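Local structure of alkaline phosphatase D (Bacillus subtilis, 2YEQ) at residues R235-L248 with L253-F265. The protein hydrolyses phosphate esters, as a phosphodiesterase and alkaline phosphatase with iron and calcium ions in its active site. Residues are numbered along the deposited sequence; the frame is centred on the assembly and turned at random.
Sequences RAAAYQAYYEHMPL and LPNGPDMQLYRHF. With PE5 (3,6,9,12,15,18,21,24-octaoxahexacosan-1-ol), chain V; EDO (1,2-ethanediol), chain B; EDO (1,2-ethanediol), chain C.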
loop_
_atom_site.group_PDB
_atom_site.type_symbol
_atom_site.label_atom_id
_atom_site.label_comp_id
_atom_site.label_asym_id
_atom_site.label_seq_id
_atom_site.Cartn_x
_atom_site.Cartn_y
_atom_site.Cartn_z
ATOM N N ARG A 235 16.433 7.636 6.041
ATOM C CA ARG A 235 15.019 7.658 6.350
ATOM C C ARG A 235 14.433 9.058 6.261
ATOM O O ARG A 235 13.317 9.232 5.758
ATOM C CB ARG A 235 14.722 7.046 7.729
ATOM C CG ARG A 235 13.273 6.615 7.885
ATOM C CD ARG A 235 13.018 5.909 9.206
ATOM N NE ARG A 235 12.566 6.813 10.262
ATOM C CZ ARG A 235 12.116 6.406 11.447
ATOM N NH1 ARG A 235 12.110 5.116 11.730
ATOM N NH2 ARG A 235 11.700 7.277 12.346
ATOM N N ALA A 236 15.169 10.061 6.714
ATOM C CA ALA A 236 14.742 11.438 6.568
ATOM C C ALA A 236 14.560 11.846 5.087
ATOM O O ALA A 236 13.576 12.498 4.748
ATOM C CB ALA A 236 15.726 12.422 7.300
ATOM N N ALA A 237 15.505 11.472 4.240
ATOM C CA ALA A 237 15.434 11.739 2.799
ATOM C C ALA A 237 14.226 11.022 2.155
ATOM O O ALA A 237 13.475 11.632 1.398
ATOM C CB ALA A 237 16.705 11.305 2.127
ATOM N N ALA A 238 14.071 9.735 2.465
ATOM C CA ALA A 238 12.980 8.903 1.941
ATOM C C ALA A 238 11.617 9.398 2.364
ATOM O O ALA A 238 10.690 9.454 1.556
ATOM C CB ALA A 238 13.162 7.455 2.386
ATOM N N TYR A 239 11.476 9.736 3.641
ATOM C CA TYR A 239 10.206 10.241 4.145
ATOM C C TYR A 239 9.819 11.583 3.529
ATOM O O TYR A 239 8.629 11.800 3.216
ATOM C CB TYR A 239 10.205 10.336 5.674
ATOM C CG TYR A 239 10.064 9.025 6.443
ATOM C CD1 TYR A 239 10.024 7.799 5.804
ATOM C CD2 TYR A 239 9.942 9.039 7.825
ATOM C CE1 TYR A 239 9.869 6.597 6.537
ATOM C CE2 TYR A 239 9.781 7.871 8.558
ATOM C CZ TYR A 239 9.762 6.657 7.918
ATOM O OH TYR A 239 9.610 5.485 8.638
ATOM N N GLN A 240 10.796 12.486 3.368
ATOM C CA GLN A 240 10.545 13.774 2.716
ATOM C C GLN A 240 10.079 13.558 1.260
ATOM O O GLN A 240 9.088 14.149 0.841
ATOM C CB GLN A 240 11.779 14.704 2.731
ATOM C CG GLN A 240 11.443 16.089 2.119
ATOM C CD GLN A 240 12.500 17.179 2.359
ATOM O OE1 GLN A 240 13.211 17.192 3.378
ATOM N NE2 GLN A 240 12.559 18.135 1.437
ATOM N N ALA A 241 10.786 12.725 0.513
ATOM C CA ALA A 241 10.438 12.443 -0.894
ATOM C C ALA A 241 9.050 11.814 -1.008
ATOM O O ALA A 241 8.304 12.103 -1.960
ATOM C CB ALA A 241 11.444 11.546 -1.544
ATOM N N TYR A 242 8.693 10.983 -0.026
ATOM C CA TYR A 242 7.367 10.363 0.001
ATOM C C TYR A 242 6.294 11.421 0.195
ATOM O O TYR A 242 5.345 11.497 -0.572
ATOM C CB TYR A 242 7.305 9.324 1.113
ATOM C CG TYR A 242 6.068 8.459 1.131
ATOM C CD1 TYR A 242 6.008 7.296 0.397
ATOM C CD2 TYR A 242 4.989 8.778 1.940
ATOM C CE1 TYR A 242 4.858 6.480 0.422
ATOM C CE2 TYR A 242 3.859 7.961 1.994
ATOM C CZ TYR A 242 3.813 6.820 1.245
ATOM O OH TYR A 242 2.694 6.020 1.322
ATOM N N TYR A 243 6.458 12.265 1.211
ATOM C CA TYR A 243 5.567 13.372 1.413
ATOM C C TYR A 243 5.409 14.207 0.124
ATOM O O TYR A 243 4.286 14.526 -0.266
ATOM C CB TYR A 243 6.010 14.289 2.574
ATOM C CG TYR A 243 5.149 15.517 2.666
ATOM C CD1 TYR A 243 3.905 15.475 3.302
ATOM C CD2 TYR A 243 5.521 16.709 2.038
ATOM C CE1 TYR A 243 3.087 16.584 3.351
ATOM C CE2 TYR A 243 4.703 17.815 2.077
ATOM C CZ TYR A 243 3.477 17.753 2.735
ATOM O OH TYR A 243 2.655 18.863 2.784
ATOM N N GLU A 244 6.534 14.590 -0.482
ATOM C CA GLU A 244 6.524 15.453 -1.668
ATOM C C GLU A 244 5.680 14.826 -2.786
ATOM O O GLU A 244 5.098 15.543 -3.572
ATOM C CB GLU A 244 7.957 15.739 -2.147
ATOM C CG GLU A 244 8.718 16.667 -1.181
ATOM C CD GLU A 244 10.201 16.776 -1.415
ATOM O OE1 GLU A 244 10.750 15.954 -2.176
ATOM O OE2 GLU A 244 10.826 17.696 -0.799
ATOM N N HIS A 245 5.623 13.499 -2.857
ATOM C CA HIS A 245 4.940 12.837 -3.960
ATOM C C HIS A 245 3.577 12.236 -3.625
ATOM O O HIS A 245 2.952 11.640 -4.483
ATOM C CB HIS A 245 5.849 11.794 -4.608
ATOM C CG HIS A 245 7.010 12.407 -5.315
ATOM N ND1 HIS A 245 8.143 12.816 -4.649
ATOM C CD2 HIS A 245 7.177 12.759 -6.613
ATOM C CE1 HIS A 245 8.969 13.380 -5.517
ATOM N NE2 HIS A 245 8.407 13.353 -6.711
ATOM N N MET A 246 3.103 12.423 -2.405
ATOM C CA MET A 246 1.852 11.786 -1.975
ATOM C C MET A 246 0.819 12.791 -1.512
ATOM O O MET A 246 1.154 13.797 -0.874
ATOM C CB MET A 246 2.134 10.798 -0.843
ATOM C CG MET A 246 2.891 9.574 -1.256
ATOM S SD MET A 246 2.044 8.621 -2.545
ATOM C CE MET A 246 3.106 7.251 -2.802
ATOM N N PRO A 247 -0.460 12.504 -1.769
ATOM C CA PRO A 247 -1.535 13.434 -1.404
ATOM C C PRO A 247 -1.922 13.307 0.071
ATOM O O PRO A 247 -2.993 12.797 0.406
ATOM C CB PRO A 247 -2.684 13.008 -2.313
ATOM C CG PRO A 247 -2.501 11.551 -2.442
ATOM C CD PRO A 247 -0.990 11.342 -2.499
ATOM N N LEU A 248 -1.041 13.804 0.928
ATOM C CA LEU A 248 -1.187 13.771 2.382
ATOM C C LEU A 248 -1.511 15.142 2.941
ATOM O O LEU A 248 -1.183 16.160 2.350
ATOM C CB LEU A 248 0.129 13.268 2.987
ATOM C CG LEU A 248 0.549 11.849 2.573
ATOM C CD1 LEU A 248 1.921 11.487 3.125
ATOM C CD2 LEU A 248 -0.459 10.779 3.020
ATOM N N LEU A 253 3.488 16.265 7.357
ATOM C CA LEU A 253 4.793 16.854 6.975
ATOM C C LEU A 253 5.896 16.254 7.863
ATOM O O LEU A 253 5.749 16.227 9.074
ATOM C CB LEU A 253 4.770 18.386 7.137
ATOM C CG LEU A 253 5.990 19.206 6.673
ATOM C CD1 LEU A 253 6.067 19.202 5.149
ATOM C CD2 LEU A 253 5.952 20.661 7.208
ATOM N N PRO A 254 6.986 15.747 7.293
ATOM C CA PRO A 254 7.989 15.119 8.138
ATOM C C PRO A 254 8.838 16.143 8.876
ATOM O O PRO A 254 8.871 17.312 8.502
ATOM C CB PRO A 254 8.839 14.303 7.156
ATOM C CG PRO A 254 8.649 14.966 5.853
ATOM C CD PRO A 254 7.260 15.529 5.870
ATOM N N ASN A 255 9.468 15.696 9.952
ATOM C CA ASN A 255 10.436 16.486 10.697
ATOM C C ASN A 255 11.615 15.566 10.918
ATOM O O ASN A 255 11.570 14.655 11.739
ATOM C CB ASN A 255 9.850 16.961 12.021
ATOM C CG ASN A 255 10.811 17.858 12.799
ATOM O OD1 ASN A 255 11.772 18.367 12.259
ATOM N ND2 ASN A 255 10.553 18.020 14.077
ATOM N N GLY A 256 12.659 15.778 10.123
ATOM C CA GLY A 256 13.775 14.873 10.040
ATOM C C GLY A 256 13.311 13.460 9.723
ATOM O O GLY A 256 12.524 13.237 8.786
ATOM N N PRO A 257 13.764 12.503 10.519
ATOM C CA PRO A 257 13.440 11.107 10.261
ATOM C C PRO A 257 12.039 10.655 10.746
ATOM O O PRO A 257 11.731 9.471 10.645
ATOM C CB PRO A 257 14.511 10.376 11.068
ATOM C CG PRO A 257 14.671 11.248 12.284
ATOM C CD PRO A 257 14.598 12.651 11.741
ATOM N N ASP A 258 11.242 11.570 11.271
ATOM C CA ASP A 258 9.940 11.261 11.863
ATOM C C ASP A 258 8.802 11.839 11.042
ATOM O O ASP A 258 8.897 12.969 10.560
ATOM C CB ASP A 258 9.852 11.830 13.275
ATOM C CG ASP A 258 10.994 11.342 14.160
ATOM O OD1 ASP A 258 11.238 10.118 14.224
ATOM O OD2 ASP A 258 11.679 12.192 14.742
ATOM N N MET A 259 7.705 11.078 10.928
ATOM C CA MET A 259 6.584 11.481 10.076
ATOM C C MET A 259 5.278 10.785 10.489
ATOM O O MET A 259 5.220 9.556 10.564
ATOM C CB MET A 259 6.929 11.159 8.625
ATOM C CG MET A 259 5.873 11.567 7.617
ATOM S SD MET A 259 6.489 11.510 5.915
ATOM C CE MET A 259 4.918 11.388 5.018
ATOM N N GLN A 260 4.240 11.579 10.749
ATOM C CA GLN A 260 2.957 11.027 11.184
ATOM C C GLN A 260 2.205 10.489 9.962
ATOM O O GLN A 260 1.686 11.261 9.173
ATOM C CB GLN A 260 2.125 12.084 11.896
ATOM C CG GLN A 260 0.794 11.575 12.453
ATOM C CD GLN A 260 1.013 10.457 13.460
ATOM O OE1 GLN A 260 1.808 10.602 14.382
ATOM N NE2 GLN A 260 0.336 9.345 13.278
ATOM N N LEU A 261 2.184 9.173 9.799
ATOM C CA LEU A 261 1.460 8.565 8.702
ATOM C C LEU A 261 0.248 7.750 9.193
ATOM O O LEU A 261 -0.790 7.742 8.536
ATOM C CB LEU A 261 2.361 7.701 7.856
ATOM C CG LEU A 261 1.851 7.330 6.458
ATOM C CD1 LEU A 261 1.532 8.588 5.597
ATOM C CD2 LEU A 261 2.842 6.457 5.755
ATOM N N TYR A 262 0.349 7.062 10.331
ATOM C CA TYR A 262 -0.840 6.348 10.798
ATOM C C TYR A 262 -1.985 7.312 11.081
ATOM O O TYR A 262 -1.781 8.424 11.554
ATOM C CB TYR A 262 -0.549 5.374 11.947
ATOM C CG TYR A 262 -0.275 5.952 13.310
ATOM C CD1 TYR A 262 -1.309 6.329 14.151
ATOM C CD2 TYR A 262 1.030 6.022 13.792
ATOM C CE1 TYR A 262 -1.054 6.803 15.438
ATOM C CE2 TYR A 262 1.299 6.487 15.064
ATOM C CZ TYR A 262 0.273 6.869 15.881
ATOM O OH TYR A 262 0.575 7.316 17.127
ATOM N N ARG A 263 -3.192 6.906 10.689
ATOM C CA ARG A 263 -4.332 7.784 10.776
ATOM C C ARG A 263 -5.643 7.006 10.630
ATOM O O ARG A 263 -5.654 5.838 10.247
ATOM C CB ARG A 263 -4.262 8.889 9.718
ATOM C CG ARG A 263 -4.115 8.391 8.289
ATOM C CD ARG A 263 -3.428 9.457 7.419
ATOM N NE ARG A 263 -3.451 9.207 5.964
ATOM C CZ ARG A 263 -2.736 8.309 5.306
ATOM N NH1 ARG A 263 -1.870 7.491 5.911
ATOM N NH2 ARG A 263 -2.851 8.249 4.000
ATOM N N HIS A 264 -6.727 7.669 10.992
ATOM C CA HIS A 264 -8.026 7.022 11.054
ATOM C C HIS A 264 -9.121 7.864 10.397
ATOM O O HIS A 264 -9.109 9.081 10.449
ATOM C CB HIS A 264 -8.376 6.727 12.516
ATOM C CG HIS A 264 -9.814 6.377 12.736
ATOM N ND1 HIS A 264 -10.786 7.331 12.956
ATOM C CD2 HIS A 264 -10.449 5.178 12.749
ATOM C CE1 HIS A 264 -11.958 6.733 13.096
ATOM N NE2 HIS A 264 -11.781 5.427 12.970
ATOM N N PHE A 265 -10.085 7.187 9.780
ATOM C CA PHE A 265 -11.290 7.852 9.306
ATOM C C PHE A 265 -12.446 6.841 9.195
ATOM O O PHE A 265 -12.223 5.638 9.135
ATOM C CB PHE A 265 -11.043 8.535 7.954
ATOM C CG PHE A 265 -10.791 7.579 6.831
ATOM C CD1 PHE A 265 -9.525 7.035 6.635
ATOM C CD2 PHE A 265 -11.808 7.220 5.958
ATOM C CE1 PHE A 265 -9.288 6.147 5.604
ATOM C CE2 PHE A 265 -11.574 6.339 4.927
ATOM C CZ PHE A 265 -10.310 5.790 4.751
HETATM C C50 PE5 V . -1.534 11.107 17.317
HETATM O O1 PE5 V . -1.798 10.985 15.918
HETATM C C1 PE5 V . -3.139 10.573 15.608
HETATM C C2 PE5 V . -3.275 10.293 14.109
HETATM O O2 PE5 V . -3.659 11.491 13.423
HETATM C C3 PE5 V . -3.269 11.587 12.042
HETATM C C4 PE5 V . -3.113 13.037 11.620
HETATM C C1 EDO B . 12.874 17.855 7.931
HETATM O O1 EDO B . 12.864 19.192 8.424
HETATM C C2 EDO B . 12.948 17.819 6.405
HETATM O O2 EDO B . 12.237 16.693 5.892
HETATM C C1 EDO C . 10.340 20.617 5.753
HETATM O O1 EDO C . 9.870 19.343 6.224
HETATM C C2 EDO C . 10.807 20.546 4.299
HETATM O O2 EDO C . 12.090 21.150 4.138
HETATM O O HOH W 1 12.252 14.178 6.320
#
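Arg235, Tyr239 and Tyr243, spaced along one side of helix 228-245, pack against Pro257, Met259 and Leu253 in a helix-on-loop contact, polar at the Arg235 end and apolar beyond it; the loop folds back against the helix before entering the edge strand 263-267 of the seven-stranded mixed sheet. The loop reverses in a type II' turn from Asn255 to Asp258, where Gly256 presents its backbone to the Ala236 methyl. Arg235 grips Pro257 O with NE and NH2 together, each 2.8 Å from that oxygen. Both bonds are bent, near 140° at hydrogen; NE lies in the carbonyl plane and NH2 well above it. The bend at chi3 (93°) turns the guanidinium edge to this carbonyl, and NH2 also forms a long salt bridge to Asp258 OD1 at 3.4 Å. NH1 turns instead to Asn219, while Arg235 CG lies over one face of the Tyr239 ring. Without the guanidinium, as with an alanine at Arg235, Pro257 O would probably lose both these donors and Asp258 its charged mate, leaving the turn tied less firmly to the helix there. Further along, Met259, its CG opposite the backbone N (chi1 -178°), reaches in fully extended. Its sulfur sits oblique to the Tyr239 ring, a Met-aromatic contact, and CE ends 3.5 Å from Leu248 CD1, at the edge of the Tyr242 ring. Leu253 CD1 lies over one face of Tyr243, 4.0 Å from the centroid, and Pro254 CD abuts Tyr243 CB at 3.7 Å. Leu248 CD2 rests on a face of the Arg263 guanidinium, whose NH2 bridges to Asp17. One water bridges the backbones, donating to both Ala236 O and Gly256 O. The turn is thus held largely through one carbonyl, and the loop beyond it by packing of Leu253, Pro254 and Met259 against the tyrosines and Leu248.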